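Local coordinates for glycine betaine, L-proline ABC transporter, glycine/betaine/L-proline-binding protein (ProX) (Borrelia burgdorferi, PDB 3TMG), which binds glycine betaine and probably delivers it, as the substrate-binding protein of an ABC transporter, for uptake across the cell membrane, at residues A[73-81]-A[132-140]. Numbering follows the deposited sequence.
Sequences VPTADKFYY and AGAGTQIVT. With BET (trimethyl glycine), chain E.
Ala76 and Gly135 bring the two segments together beside the bound trimethyl glycine, and the carbonyl O of Ala76 sits 3.0 Å from Gly135 CA. Since Gly135 carries no side chain, the first turn of helix 135-146 can settle directly against this carbonyl and Asp77 OD1. The ligand carboxylate lies at that helix N-terminus: Thr136 N donates a nearly straight hydrogen bond to BET O (3.0 Å, 164°), and Ala76 CB packs 3.2 Å from BET OXT. Positive potential at the helix start would be expected to favour the carboxylate. One water extends the polar grip, accepting from Gly135 N at 2.9 Å and lying within hydrogen-bonding distance of both Asp77 OD1 and BET O.

Farther from the ligand, Tyr80 OH donates to Gly133 O over a short 2.5 Å, meeting a lone pair in the carbonyl plane. The same tyrosine has Phe79 CD2 over the centre of one ring face. Ile138 CD1 reaches both aromatic residues, 3.9 Å from Phe79 CD2; its CG1 branch stands beside the backbone N (chi1 -63°), leading the terminal methyl toward the two rings. Val139 turns its CG2 methyl to the backbone of the turn, 3.6 Å from Thr75 O and close to Ala76 O.

Second-shell bonds fix the pieces: Tyr57 OH and Trp72 N hold Asp77 OD2, Gln100 binds Thr136 OG1, and Glu207 pairs with Thr75 OG1. The contact thus joins the type I turn from Thr75 to Lys78, which leads from strand 67-73 into helix 78-84, to the start of helix 135-146, and together they form part of the wall of the ligand pocket of this periplasmic-binding-protein fold, with Gln100 of strand 88-105 touching Thr75, Ala76 and Val139, and strand 179-183 placing Pro180 against Thr136.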
ATOM      1  N   VAL A  73       6.192   1.657  -6.491  1.00 12.39           N
ATOM      2  CA  VAL A  73       7.174   1.592  -7.597  1.00 13.05           C
ATOM      3  C   VAL A  73       8.549   2.072  -7.178  1.00 13.33           C
ATOM      4  O   VAL A  73       8.636   2.879  -6.234  1.00 12.82           O
ATOM      5  CB  VAL A  73       6.762   2.474  -8.803  1.00 13.69           C
ATOM      6  CG1 VAL A  73       5.710   1.739  -9.621  1.00 14.16           C
ATOM      7  CG2 VAL A  73       6.261   3.839  -8.319  1.00 13.65           C
ATOM      8  N   PRO A  74       9.615   1.599  -7.895  1.00 14.10           N
ATOM      9  CA  PRO A  74       9.488   0.747  -9.115  1.00 14.53           C
ATOM     10  C   PRO A  74       9.320  -0.775  -8.881  1.00 14.53           C
ATOM     11  O   PRO A  74       8.871  -1.482  -9.791  1.00 15.24           O
ATOM     12  CB  PRO A  74      10.845   0.980  -9.821  1.00 15.64           C
ATOM     13  CG  PRO A  74      11.796   1.099  -8.653  1.00 14.95           C
ATOM     14  CD  PRO A  74      11.026   1.987  -7.686  1.00 14.60           C
ATOM     15  N   THR A  75       9.636  -1.274  -7.679  1.00 14.19           N
ATOM     16  CA  THR A  75       9.840  -2.719  -7.552  1.00 14.84           C
ATOM     17  C   THR A  75       8.561  -3.546  -7.381  1.00 14.80           C
ATOM     18  O   THR A  75       8.337  -4.506  -8.161  1.00 14.58           O
ATOM     19  CB  THR A  75      10.848  -3.102  -6.448  1.00 14.49           C
ATOM     20  OG1 THR A  75      12.094  -2.470  -6.743  1.00 14.08           O
ATOM     21  CG2 THR A  75      11.045  -4.677  -6.417  1.00 15.22           C
ATOM     22  N   ALA A  76       7.728  -3.150  -6.422  1.00 14.01           N
ATOM     23  CA  ALA A  76       6.566  -3.974  -6.076  1.00 14.75           C
ATOM     24  C   ALA A  76       5.669  -4.152  -7.280  1.00 15.41           C
ATOM     25  O   ALA A  76       5.251  -5.279  -7.580  1.00 15.77           O
ATOM     26  CB  ALA A  76       5.797  -3.386  -4.900  1.00 13.80           C
ATOM     27  N   ASP A  77       5.361  -3.057  -7.985  1.00 15.57           N
ATOM     28  CA  ASP A  77       4.376  -3.131  -9.064  1.00 16.50           C
ATOM     29  C   ASP A  77       4.941  -3.236 -10.471  1.00 17.28           C
ATOM     30  O   ASP A  77       4.203  -3.032 -11.428  1.00 17.88           O
ATOM     31  CB  ASP A  77       3.380  -1.952  -9.019  1.00 16.56           C
ATOM     32  CG  ASP A  77       2.487  -1.973  -7.794  1.00 16.81           C
ATOM     33  OD1 ASP A  77       2.584  -2.908  -6.931  1.00 17.51           O
ATOM     34  OD2 ASP A  77       1.709  -1.004  -7.678  1.00 16.11           O
ATOM     35  N   LYS A  78       6.214  -3.581 -10.595  1.00 17.45           N
ATOM     36  CA  LYS A  78       6.894  -3.633 -11.892  1.00 19.52           C
ATOM     37  C   LYS A  78       6.081  -4.416 -12.922  1.00 21.41           C
ATOM     38  O   LYS A  78       5.871  -3.940 -14.026  1.00 21.90           O
ATOM     39  CB  LYS A  78       8.296  -4.251 -11.745  1.00 19.76           C
ATOM     40  N   PHE A  79       5.589  -5.588 -12.513  1.00 22.49           N
ATOM     41  CA  PHE A  79       4.890  -6.501 -13.423  1.00 24.82           C
ATOM     42  C   PHE A  79       3.734  -5.766 -14.111  1.00 25.58           C
ATOM     43  O   PHE A  79       3.565  -5.907 -15.331  1.00 28.44           O
ATOM     44  CB  PHE A  79       4.441  -7.754 -12.648  1.00 25.20           C
ATOM     45  CG  PHE A  79       3.563  -8.691 -13.432  1.00 27.19           C
ATOM     46  CD1 PHE A  79       4.131  -9.639 -14.291  1.00 29.05           C
ATOM     47  CD2 PHE A  79       2.178  -8.645 -13.287  1.00 27.22           C
ATOM     48  CE1 PHE A  79       3.311 -10.515 -15.030  1.00 31.15           C
ATOM     49  CE2 PHE A  79       1.358  -9.514 -13.989  1.00 29.72           C
ATOM     50  CZ  PHE A  79       1.928 -10.451 -14.874  1.00 31.46           C
ATOM     51  N   TYR A  80       2.969  -4.955 -13.363  1.00 23.50           N
ATOM     52  CA  TYR A  80       1.846  -4.202 -13.956  1.00 24.24           C
ATOM     53  C   TYR A  80       2.223  -2.895 -14.656  1.00 24.63           C
ATOM     54  O   TYR A  80       1.692  -2.557 -15.709  1.00 25.70           O
ATOM     55  CB  TYR A  80       0.792  -3.895 -12.881  1.00 22.20           C
ATOM     56  CG  TYR A  80       0.278  -5.135 -12.194  1.00 21.96           C
ATOM     57  CD1 TYR A  80      -0.571  -6.055 -12.864  1.00 22.12           C
ATOM     58  CD2 TYR A  80       0.674  -5.432 -10.880  1.00 20.51           C
ATOM     59  CE1 TYR A  80      -1.017  -7.195 -12.212  1.00 21.98           C
ATOM     60  CE2 TYR A  80       0.223  -6.571 -10.227  1.00 19.80           C
ATOM     61  CZ  TYR A  80      -0.646  -7.429 -10.890  1.00 21.80           C
ATOM     62  OH  TYR A  80      -1.096  -8.563 -10.224  1.00 22.39           O
ATOM     63  N   TYR A  81       3.133  -2.153 -14.043  1.00 24.28           N
ATOM     64  CA  TYR A  81       3.453  -0.784 -14.455  1.00 25.05           C
ATOM     65  C   TYR A  81       4.193  -0.759 -15.797  1.00 26.99           C
ATOM     66  O   TYR A  81       3.865   0.020 -16.690  1.00 28.40           O
ATOM     67  CB  TYR A  81       4.301  -0.168 -13.334  1.00 22.80           C
ATOM     68  CG  TYR A  81       4.696   1.261 -13.526  1.00 22.77           C
ATOM     69  CD1 TYR A  81       5.701   1.609 -14.446  1.00 24.18           C
ATOM     70  CD2 TYR A  81       4.104   2.282 -12.759  1.00 21.75           C
ATOM     71  CE1 TYR A  81       6.062   2.929 -14.652  1.00 24.40           C
ATOM     72  CE2 TYR A  81       4.492   3.609 -12.959  1.00 22.28           C
ATOM     73  CZ  TYR A  81       5.466   3.918 -13.888  1.00 22.91           C
ATOM     74  OH  TYR A  81       5.880   5.225 -14.114  1.00 23.84           O
ATOM     75  N   ALA A 132      -3.140 -12.848  -3.555  1.00 25.86           N
ATOM     76  CA  ALA A 132      -2.563 -13.272  -4.838  1.00 26.87           C
ATOM     77  C   ALA A 132      -2.504 -12.041  -5.757  1.00 26.20           C
ATOM     78  O   ALA A 132      -3.433 -11.246  -5.828  1.00 27.06           O
ATOM     79  CB  ALA A 132      -3.387 -14.399  -5.481  1.00 27.93           C
ATOM     80  N   GLY A 133      -1.403 -11.852  -6.453  1.00 26.47           N
ATOM     81  CA  GLY A 133      -1.393 -10.788  -7.449  1.00 24.33           C
ATOM     82  C   GLY A 133      -0.956  -9.431  -6.925  1.00 21.98           C
ATOM     83  O   GLY A 133      -0.643  -8.550  -7.716  1.00 22.74           O
ATOM     84  N   ALA A 134      -0.907  -9.244  -5.599  1.00 19.83           N
ATOM     85  CA  ALA A 134      -0.359  -8.022  -5.043  1.00 18.18           C
ATOM     86  C   ALA A 134       1.097  -7.923  -5.490  1.00 17.30           C
ATOM     87  O   ALA A 134       1.789  -8.924  -5.553  1.00 16.79           O
ATOM     88  CB  ALA A 134      -0.430  -8.031  -3.488  1.00 19.06           C
ATOM     89  N   GLY A 135       1.575  -6.717  -5.763  1.00 16.90           N
ATOM     90  CA  GLY A 135       2.965  -6.570  -6.180  1.00 16.44           C
ATOM     91  C   GLY A 135       3.915  -7.230  -5.186  1.00 15.68           C
ATOM     92  O   GLY A 135       4.799  -8.010  -5.566  1.00 15.38           O
ATOM     93  N   THR A 136       3.712  -6.943  -3.908  1.00 14.73           N
ATOM     94  CA  THR A 136       4.583  -7.518  -2.894  1.00 15.13           C
ATOM     95  C   THR A 136       4.553  -9.068  -2.922  1.00 15.63           C
ATOM     96  O   THR A 136       5.573  -9.733  -2.731  1.00 15.91           O
ATOM     97  CB  THR A 136       4.247  -6.984  -1.494  1.00 14.96           C
ATOM     98  OG1 THR A 136       4.635  -5.599  -1.435  1.00 15.17           O
ATOM     99  CG2 THR A 136       5.074  -7.741  -0.432  1.00 14.71           C
ATOM    100  N   GLN A 137       3.375  -9.634  -3.156  1.00 15.85           N
ATOM    101  CA  GLN A 137       3.270 -11.097  -3.265  1.00 16.39           C
ATOM    102  C   GLN A 137       4.018 -11.675  -4.475  1.00 16.91           C
ATOM    103  O   GLN A 137       4.680 -12.731  -4.393  1.00 17.83           O
ATOM    104  CB  GLN A 137       1.796 -11.497  -3.346  1.00 17.30           C
ATOM    105  CG  GLN A 137       1.511 -13.013  -3.240  1.00 18.43           C
ATOM    106  CD  GLN A 137       1.495 -13.529  -1.809  1.00 19.41           C
ATOM    107  OE1 GLN A 137       1.839 -12.809  -0.866  1.00 19.59           O
ATOM    108  NE2 GLN A 137       1.173 -14.817  -1.651  1.00 19.88           N
ATOM    109  N   ILE A 138       3.869 -11.009  -5.613  1.00 16.73           N
ATOM    110  CA  ILE A 138       4.628 -11.356  -6.815  1.00 17.30           C
ATOM    111  C   ILE A 138       6.150 -11.340  -6.556  1.00 16.92           C
ATOM    112  O   ILE A 138       6.882 -12.328  -6.853  1.00 17.20           O
ATOM    113  CB  ILE A 138       4.268 -10.417  -7.985  1.00 17.76           C
ATOM    114  CG1 ILE A 138       2.767 -10.592  -8.370  1.00 19.12           C
ATOM    115  CG2 ILE A 138       5.213 -10.681  -9.180  1.00 18.81           C
ATOM    116  CD1 ILE A 138       2.310  -9.757  -9.570  1.00 19.66           C
ATOM    117  N   VAL A 139       6.638 -10.242  -5.983  1.00 15.86           N
ATOM    118  CA  VAL A 139       8.107 -10.092  -5.817  1.00 15.90           C
ATOM    119  C   VAL A 139       8.622 -11.067  -4.747  1.00 15.94           C
ATOM    120  O   VAL A 139       9.699 -11.610  -4.849  1.00 16.27           O
ATOM    121  CB  VAL A 139       8.511  -8.641  -5.466  1.00 15.05           C
ATOM    122  CG1 VAL A 139      10.021  -8.569  -5.329  1.00 15.23           C
ATOM    123  CG2 VAL A 139       8.077  -7.710  -6.636  1.00 15.28           C
ATOM    124  N   THR A 140       7.807 -11.304  -3.733  1.00 16.11           N
ATOM    125  CA  THR A 140       8.153 -12.329  -2.728  1.00 16.90           C
ATOM    126  C   THR A 140       8.368 -13.720  -3.379  1.00 18.07           C
ATOM    127  O   THR A 140       9.328 -14.428  -3.073  1.00 18.43           O
ATOM    128  CB  THR A 140       7.046 -12.435  -1.684  1.00 16.66           C
ATOM    129  OG1 THR A 140       7.001 -11.218  -0.917  1.00 16.02           O
ATOM    130  CG2 THR A 140       7.339 -13.601  -0.747  1.00 17.51           C
TER
HETATM  131  N   BET E 310       1.512  -3.273  -0.343  1.00 21.24           N
HETATM  132  CA  BET E 310       1.397  -2.726  -1.705  1.00 22.93           C
HETATM  133  C   BET E 310       2.235  -3.611  -2.639  1.00 25.81           C
HETATM  134  O   BET E 310       1.890  -4.748  -3.058  1.00 21.29           O
HETATM  135  OXT BET E 310       3.319  -3.148  -2.932  1.00 31.67           O
HETATM  136  C1  BET E 310       0.856  -2.402   0.648  1.00 21.38           C
HETATM  137  C2  BET E 310       2.912  -3.391   0.045  1.00 21.25           C
HETATM  138  C3  BET E 310       0.899  -4.616  -0.302  1.00 18.99           C
HETATM  139  O   HOH W   1       0.680  -3.948  -5.435  1.00 23.34           O